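Uncharacterized protein Atu2773 (Agrobacterium tumefaciens, PDB 2QV5) is of unknown function but belongs to the divergent polysaccharide deacetylase family, so it may act on an acetylated carbohydrate. Local coordinates at residues 118-123 with 149-154; 7-10 with 14-17. All coordinates share one frame; numbering follows the deposited sequence.

Contact 1 of 2, residues 118-123 with 149-154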
ATOM      1  N   ARG A 118       3.558  13.706 -10.249  1.00 15.52           N
ATOM      2  CA  ARG A 118       2.217  13.831 -10.789  1.00 19.80           C
ATOM      3  C   ARG A 118       1.223  12.927 -10.054  1.00 19.83           C
ATOM      4  O   ARG A 118       0.130  13.366  -9.723  1.00 16.96           O
ATOM      5  CB  ARG A 118       2.205  13.549 -12.292  1.00 20.42           C
ATOM      6  CG  ARG A 118       2.775  14.696 -13.112  1.00 21.60           C
ATOM      7  CD  ARG A 118       2.323  14.625 -14.561  1.00 24.38           C
ATOM      8  NE  ARG A 118       2.960  13.554 -15.337  1.00 30.75           N
ATOM      9  CZ  ARG A 118       4.204  13.583 -15.820  1.00 30.79           C
ATOM     10  NH1 ARG A 118       5.006  14.623 -15.607  1.00 31.96           N
ATOM     11  NH2 ARG A 118       4.653  12.554 -16.525  1.00 31.55           N
ATOM     12  N   SER A 119       1.612  11.682  -9.786  1.00 19.65           N
ATOM     13  CA  SER A 119       0.764  10.762  -9.011  1.00 17.27           C
ATOM     14  C   SER A 119       0.564  11.225  -7.565  1.00 14.51           C
ATOM     15  O   SER A 119      -0.564  11.199  -7.059  1.00 15.74           O
ATOM     16  CB  SER A 119       1.350   9.358  -9.018  1.00 17.65           C
ATOM     17  OG  SER A 119       1.205   8.750 -10.290  1.00 22.64           O
ATOM     18  N   MET A 120       1.659  11.660  -6.932  1.00 12.03           N
ATOM     19  CA  MET A 120       1.700  12.119  -5.535  1.00 17.92           C
ATOM     20  C   MET A 120       0.710  13.241  -5.240  1.00 19.37           C
ATOM     21  O   MET A 120       0.178  13.348  -4.141  1.00 21.34           O
ATOM     22  CB  MET A 120       3.122  12.579  -5.162  1.00 15.16           C
ATOM     23  CG  MET A 120       4.103  11.485  -4.761  1.00 19.16           C
ATOM     24  SD  MET A 120       5.694  12.151  -4.166  1.00 11.36           S
ATOM     25  CE  MET A 120       6.442  10.643  -3.564  1.00 19.89           C
ATOM     26  N   ALA A 121       0.466  14.078  -6.244  1.00 21.39           N
ATOM     27  CA  ALA A 121      -0.362  15.265  -6.087  1.00 17.22           C
ATOM     28  C   ALA A 121      -1.859  14.985  -6.220  1.00 17.09           C
ATOM     29  O   ALA A 121      -2.681  15.871  -5.975  1.00 24.93           O
ATOM     30  CB  ALA A 121       0.081  16.331  -7.106  1.00 23.55           C
ATOM     31  N   LYS A 122      -2.220  13.759  -6.589  1.00 16.04           N
ATOM     32  CA  LYS A 122      -3.625  13.441  -6.869  1.00 19.90           C
ATOM     33  C   LYS A 122      -4.505  13.225  -5.645  1.00 21.24           C
ATOM     34  O   LYS A 122      -5.722  13.418  -5.713  1.00 20.44           O
ATOM     35  CB  LYS A 122      -3.721  12.264  -7.829  1.00 24.22           C
ATOM     36  CG  LYS A 122      -3.409  12.666  -9.263  1.00 27.16           C
ATOM     37  CD  LYS A 122      -3.357  11.461 -10.152  1.00 30.10           C
ATOM     38  CE  LYS A 122      -3.058  11.858 -11.584  1.00 28.63           C
ATOM     39  NZ  LYS A 122      -2.910  10.641 -12.425  1.00 36.21           N
ATOM     40  N   ILE A 123      -3.897  12.800  -4.536  1.00 19.55           N
ATOM     41  CA  ILE A 123      -4.566  12.731  -3.236  1.00 14.83           C
ATOM     42  C   ILE A 123      -3.669  13.331  -2.147  1.00 17.71           C
ATOM     43  O   ILE A 123      -2.533  13.696  -2.401  1.00 14.40           O
ATOM     44  CB  ILE A 123      -4.944  11.278  -2.818  1.00 14.48           C
ATOM     45  CG1 ILE A 123      -3.717  10.365  -2.784  1.00 16.03           C
ATOM     46  CG2 ILE A 123      -6.030  10.685  -3.743  1.00 19.56           C
ATOM     47  CD1 ILE A 123      -3.954   9.093  -1.984  1.00 18.80           C
ATOM     48  N   ARG A 149      14.703   7.355  -2.778  1.00 14.31           N
ATOM     49  CA  ARG A 149      15.280   8.525  -2.109  1.00 18.69           C
ATOM     50  C   ARG A 149      14.284   9.690  -2.027  1.00 17.31           C
ATOM     51  O   ARG A 149      14.160  10.316  -0.973  1.00 18.12           O
ATOM     52  CB  ARG A 149      16.562   8.973  -2.794  1.00 19.54           C
ATOM     53  CG  ARG A 149      17.750   8.052  -2.549  1.00 25.38           C
ATOM     54  CD  ARG A 149      19.035   8.688  -3.051  1.00 30.33           C
ATOM     55  NE  ARG A 149      20.179   7.789  -2.909  1.00 32.51           N
ATOM     56  CZ  ARG A 149      20.927   7.685  -1.809  1.00 32.24           C
ATOM     57  NH1 ARG A 149      20.666   8.423  -0.737  1.00 30.89           N
ATOM     58  NH2 ARG A 149      21.940   6.833  -1.780  1.00 37.14           N
ATOM     59  N   ASP A 150      13.572   9.967  -3.122  1.00 17.54           N
ATOM     60  CA  ASP A 150      12.526  11.000  -3.110  1.00 18.89           C
ATOM     61  C   ASP A 150      11.416  10.687  -2.093  1.00 20.35           C
ATOM     62  O   ASP A 150      11.064  11.539  -1.273  1.00 20.60           O
ATOM     63  CB  ASP A 150      11.921  11.218  -4.500  1.00 20.87           C
ATOM     64  CG  ASP A 150      10.896  12.342  -4.516  1.00 22.86           C
ATOM     65  OD1 ASP A 150      11.288  13.516  -4.655  1.00 28.55           O
ATOM     66  OD2 ASP A 150       9.687  12.056  -4.379  1.00 31.72           O
ATOM     67  N   ILE A 151      10.893   9.462  -2.143  1.00 17.66           N
ATOM     68  CA  ILE A 151       9.852   9.006  -1.212  1.00 14.99           C
ATOM     69  C   ILE A 151      10.352   9.074   0.236  1.00 15.51           C
ATOM     70  O   ILE A 151       9.644   9.580   1.112  1.00 13.31           O
ATOM     71  CB  ILE A 151       9.348   7.572  -1.571  1.00 15.92           C
ATOM     72  CG1 ILE A 151       8.645   7.580  -2.931  1.00 17.89           C
ATOM     73  CG2 ILE A 151       8.386   7.022  -0.493  1.00 11.69           C
ATOM     74  CD1 ILE A 151       8.655   6.252  -3.637  1.00 19.36           C
ATOM     75  N   GLY A 152      11.583   8.593   0.457  1.00 14.34           N
ATOM     76  CA  GLY A 152      12.190   8.552   1.780  1.00 17.78           C
ATOM     77  C   GLY A 152      12.333   9.923   2.420  1.00 18.08           C
ATOM     78  O   GLY A 152      12.019  10.093   3.601  1.00 16.87           O
ATOM     79  N   LYS A 153      12.748  10.912   1.626  1.00 21.27           N
ATOM     80  CA  LYS A 153      13.007  12.264   2.133  1.00 23.80           C
ATOM     81  C   LYS A 153      11.737  13.042   2.494  1.00 19.94           C
ATOM     82  O   LYS A 153      11.798  14.005   3.256  1.00 18.81           O
ATOM     83  CB  LYS A 153      13.867  13.063   1.143  1.00 18.82           C
ATOM     84  CG  LYS A 153      13.068  13.857   0.117  1.00 31.65           C
ATOM     85  CD  LYS A 153      13.947  14.487  -0.947  1.00 36.02           C
ATOM     86  CE  LYS A 153      13.092  15.110  -2.034  1.00 44.66           C
ATOM     87  NZ  LYS A 153      13.836  15.140  -3.327  1.00 46.91           N
ATOM     88  N   ARG A 154      10.597  12.609   1.949  1.00 15.05           N
ATOM     89  CA  ARG A 154       9.303  13.253   2.187  1.00 14.21           C
ATOM     90  C   ARG A 154       8.570  12.660   3.369  1.00 11.53           C
ATOM     91  O   ARG A 154       7.413  13.000   3.613  1.00 11.52           O
ATOM     92  CB  ARG A 154       8.416  13.128   0.958  1.00 12.55           C
ATOM     93  CG  ARG A 154       9.002  13.849  -0.206  1.00 13.56           C
ATOM     94  CD  ARG A 154       8.167  13.679  -1.455  1.00 25.76           C
ATOM     95  NE  ARG A 154       8.869  14.344  -2.536  1.00 27.50           N
ATOM     96  CZ  ARG A 154       8.846  15.652  -2.760  1.00 26.66           C
ATOM     97  NH1 ARG A 154       8.126  16.478  -1.997  1.00 15.54           N
ATOM     98  NH2 ARG A 154       9.547  16.138  -3.764  1.00 22.88           N
TER
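Met120 carries the whole contact from the side of residues 118-123, its thioether reaching Asp150, Ile151 and Arg154 near the end of helix 141-153. The apolar part is made by the methyl: Met120 CE lies 3.8 Å from Ile151 CG1. Beyond CG the methionine chain is extended (chi2 -174°, chi3 171°), which carries CE across the gap between backbones whose nearest CA atoms, of Met120 and Ile151, are 9.7 Å apart. The Met120 and Asp150 side chains approach from opposite directions, which sets Met120 CE 3.6 Å from Asp150 OD2, while Met120 SD rests obliquely beside the aliphatic arm of Arg154, 4.0 Å from its CD. The ionic part lies within 149-154. Arg154 grips Asp150 side-on: Arg154 NE donates to Asp150 OD2 at 3.0 Å, from above the carboxylate plane, and Arg154 NH2 to Asp150 OD1 at 3.3 Å, on the syn side. Both oxygens lie close to the guanidinium plane, so the pair of bonds limits rotation of the arginine head. Lys153 NZ adds a weak bond to Asp150 OD1; two positive side chains at one carboxylate would probably favour its charged form. Asp150 OD1 is also hydrogen-bonded to His117 NE2, which with the packing of Asp150 on Ile113 and Leu116 joins the end of helix 141-153 to helix 109-120. Leu6 touches both Met120 and Arg154, and Ser119 and Ile123 pack on strand 82-88.

Contact 2 of 2, residues 7-10 with 14-17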
ATOM      1  N   PRO A   7       3.636  15.695  -0.556  1.00 18.34           N
ATOM      2  CA  PRO A   7       3.937  15.555   0.866  1.00 14.99           C
ATOM      3  C   PRO A   7       5.387  15.946   1.175  1.00 14.86           C
ATOM      4  O   PRO A   7       6.296  15.699   0.380  1.00 13.05           O
ATOM      5  CB  PRO A   7       3.674  14.069   1.174  1.00 13.82           C
ATOM      6  CG  PRO A   7       3.369  13.405  -0.112  1.00 18.30           C
ATOM      7  CD  PRO A   7       3.359  14.412  -1.224  1.00 14.74           C
ATOM      8  N   VAL A   8       5.564  16.606   2.311  1.00 18.48           N
ATOM      9  CA  VAL A   8       6.867  16.989   2.818  1.00 23.48           C
ATOM     10  C   VAL A   8       6.885  16.764   4.323  1.00 23.34           C
ATOM     11  O   VAL A   8       5.836  16.730   4.971  1.00 19.24           O
ATOM     12  CB  VAL A   8       7.230  18.488   2.519  1.00 25.54           C
ATOM     13  CG1 VAL A   8       7.806  18.649   1.126  1.00 29.06           C
ATOM     14  CG2 VAL A   8       6.045  19.416   2.737  1.00 24.64           C
ATOM     15  N   VAL A   9       8.083  16.593   4.863  1.00 23.52           N
ATOM     16  CA  VAL A   9       8.297  16.605   6.301  1.00 21.86           C
ATOM     17  C   VAL A   9       8.108  18.053   6.742  1.00 20.83           C
ATOM     18  O   VAL A   9       8.638  18.968   6.099  1.00 17.17           O
ATOM     19  CB  VAL A   9       9.714  16.113   6.633  1.00 20.95           C
ATOM     20  CG1 VAL A   9       9.975  16.142   8.121  1.00 16.17           C
ATOM     21  CG2 VAL A   9       9.922  14.714   6.092  1.00 23.69           C
ATOM     22  N   GLY A  10       7.330  18.259   7.808  1.00 18.60           N
ATOM     23  CA  GLY A  10       7.106  19.590   8.370  1.00 25.25           C
ATOM     24  C   GLY A  10       8.345  20.257   8.953  1.00 25.24           C
ATOM     25  O   GLY A  10       9.401  19.628   9.094  1.00 21.21           O
ATOM     26  N   LEU A  14       7.716  16.587  11.643  1.00 12.09           N
ATOM     27  CA  LEU A  14       6.625  15.612  11.576  1.00 16.01           C
ATOM     28  C   LEU A  14       6.455  15.081  10.142  1.00 13.39           C
ATOM     29  O   LEU A  14       6.423  15.841   9.178  1.00 12.71           O
ATOM     30  CB  LEU A  14       5.310  16.171  12.135  1.00 15.28           C
ATOM     31  CG  LEU A  14       4.193  15.145  12.395  1.00 18.89           C
ATOM     32  CD1 LEU A  14       4.497  14.228  13.583  1.00 17.53           C
ATOM     33  CD2 LEU A  14       2.887  15.838  12.615  1.00 19.51           C
ATOM     34  N   ARG A  15       6.384  13.760  10.042  1.00 11.97           N
ATOM     35  CA  ARG A  15       6.363  13.037   8.784  1.00  6.20           C
ATOM     36  C   ARG A  15       4.916  12.689   8.456  1.00 11.70           C
ATOM     37  O   ARG A  15       4.124  12.457   9.368  1.00  9.97           O
ATOM     38  CB  ARG A  15       7.184  11.751   8.935  1.00  9.61           C
ATOM     39  CG  ARG A  15       8.661  12.008   9.135  1.00 14.41           C
ATOM     40  CD  ARG A  15       9.413  10.720   9.427  1.00 14.50           C
ATOM     41  NE  ARG A  15       9.077  10.226  10.760  1.00 31.91           N
ATOM     42  CZ  ARG A  15       9.555   9.106  11.290  1.00 40.51           C
ATOM     43  NH1 ARG A  15      10.399   8.348  10.597  1.00 35.10           N
ATOM     44  NH2 ARG A  15       9.184   8.742  12.515  1.00 29.78           N
ATOM     45  N   PRO A  16       4.560  12.671   7.159  1.00 11.59           N
ATOM     46  CA  PRO A  16       3.253  12.147   6.725  1.00 12.97           C
ATOM     47  C   PRO A  16       2.907  10.783   7.314  1.00 12.42           C
ATOM     48  O   PRO A  16       1.765  10.560   7.722  1.00 14.16           O
ATOM     49  CB  PRO A  16       3.402  12.048   5.208  1.00 11.31           C
ATOM     50  CG  PRO A  16       4.378  13.116   4.862  1.00 14.16           C
ATOM     51  CD  PRO A  16       5.338  13.214   6.028  1.00 11.22           C
ATOM     52  N   MET A  17       3.899   9.900   7.423  1.00 11.30           N
ATOM     53  CA  MET A  17       3.679   8.565   7.983  1.00 12.35           C
ATOM     54  C   MET A  17       3.293   8.545   9.481  1.00 12.80           C
ATOM     55  O   MET A  17       2.765   7.549   9.947  1.00 17.10           O
ATOM     56  CB  MET A  17       4.886   7.661   7.719  1.00 12.67           C
ATOM     57  CG  MET A  17       6.186   8.044   8.418  1.00 15.52           C
ATOM     58  SD  MET A  17       7.485   6.859   7.929  1.00 15.87           S
ATOM     59  CE  MET A  17       6.889   5.381   8.629  1.00 11.28           C
TER
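With chi1 of Val9 at 179°, CG1 is swung beside the carbonyl carbon, 3.7 Å from Leu14 O, while CG2 lies loosely beside the Arg15 side chain, 4.3 Å from its CG. The two segments are the arms of a short irregular hairpin-like loop that doubles back antiparallel and leads into helix 16-19, with Arg15 at the N-cap position. One backbone bond closes it: Gly10 N donates to Leu14 O over 2.9 Å, nearly straight at 167°, with the donor tilted 17° from the carbonyl plane. The same oxygen receives a CA-H...O contact from Val9 CA at 3.5 Å, so Leu14 O is approached by an amide, a CA-H and a methyl of the facing arm. Across the other end of the loop Pro7 CB touches Pro16 CG at 3.9 Å, and Pro16 is the buried member of the pair. The CB atoms of Leu14 and Arg15 point away from 7-10. The Arg15 guanidinium has Met17 CG over one face, near the rim, and forms a salt bridge with Glu18, the third residue of the helix. Leu14 N is bonded to Asp12 OD1 in the turn, and Met17 is tied by backbone bonds to Gly155 and through its carbonyl to Ser245. Beside the proline pair, Pro16 CD packs against the carbonyl oxygen Val8 O at 3.7 Å.

Contact 2 comes first along the chain and is complete before residue 118; the centres of the two contacts are about 11 Å apart. Contact 1 is buried between helices 109-120 and 141-153, which flank the parallel sheet, whereas contact 2 is a surface loop at the start of the chain, leading into helix 16-19. They meet at Arg154: its NH1 is 3.1 Å from Pro7 O, a probable hydrogen bond, and its backbone O packs on Pro16 CD. Val9 CG2 lies 3.5 Å from Lys153 O. The N-terminal loop is thereby fastened onto the C-terminal end of helix 141-153, just ahead of strand 157-160.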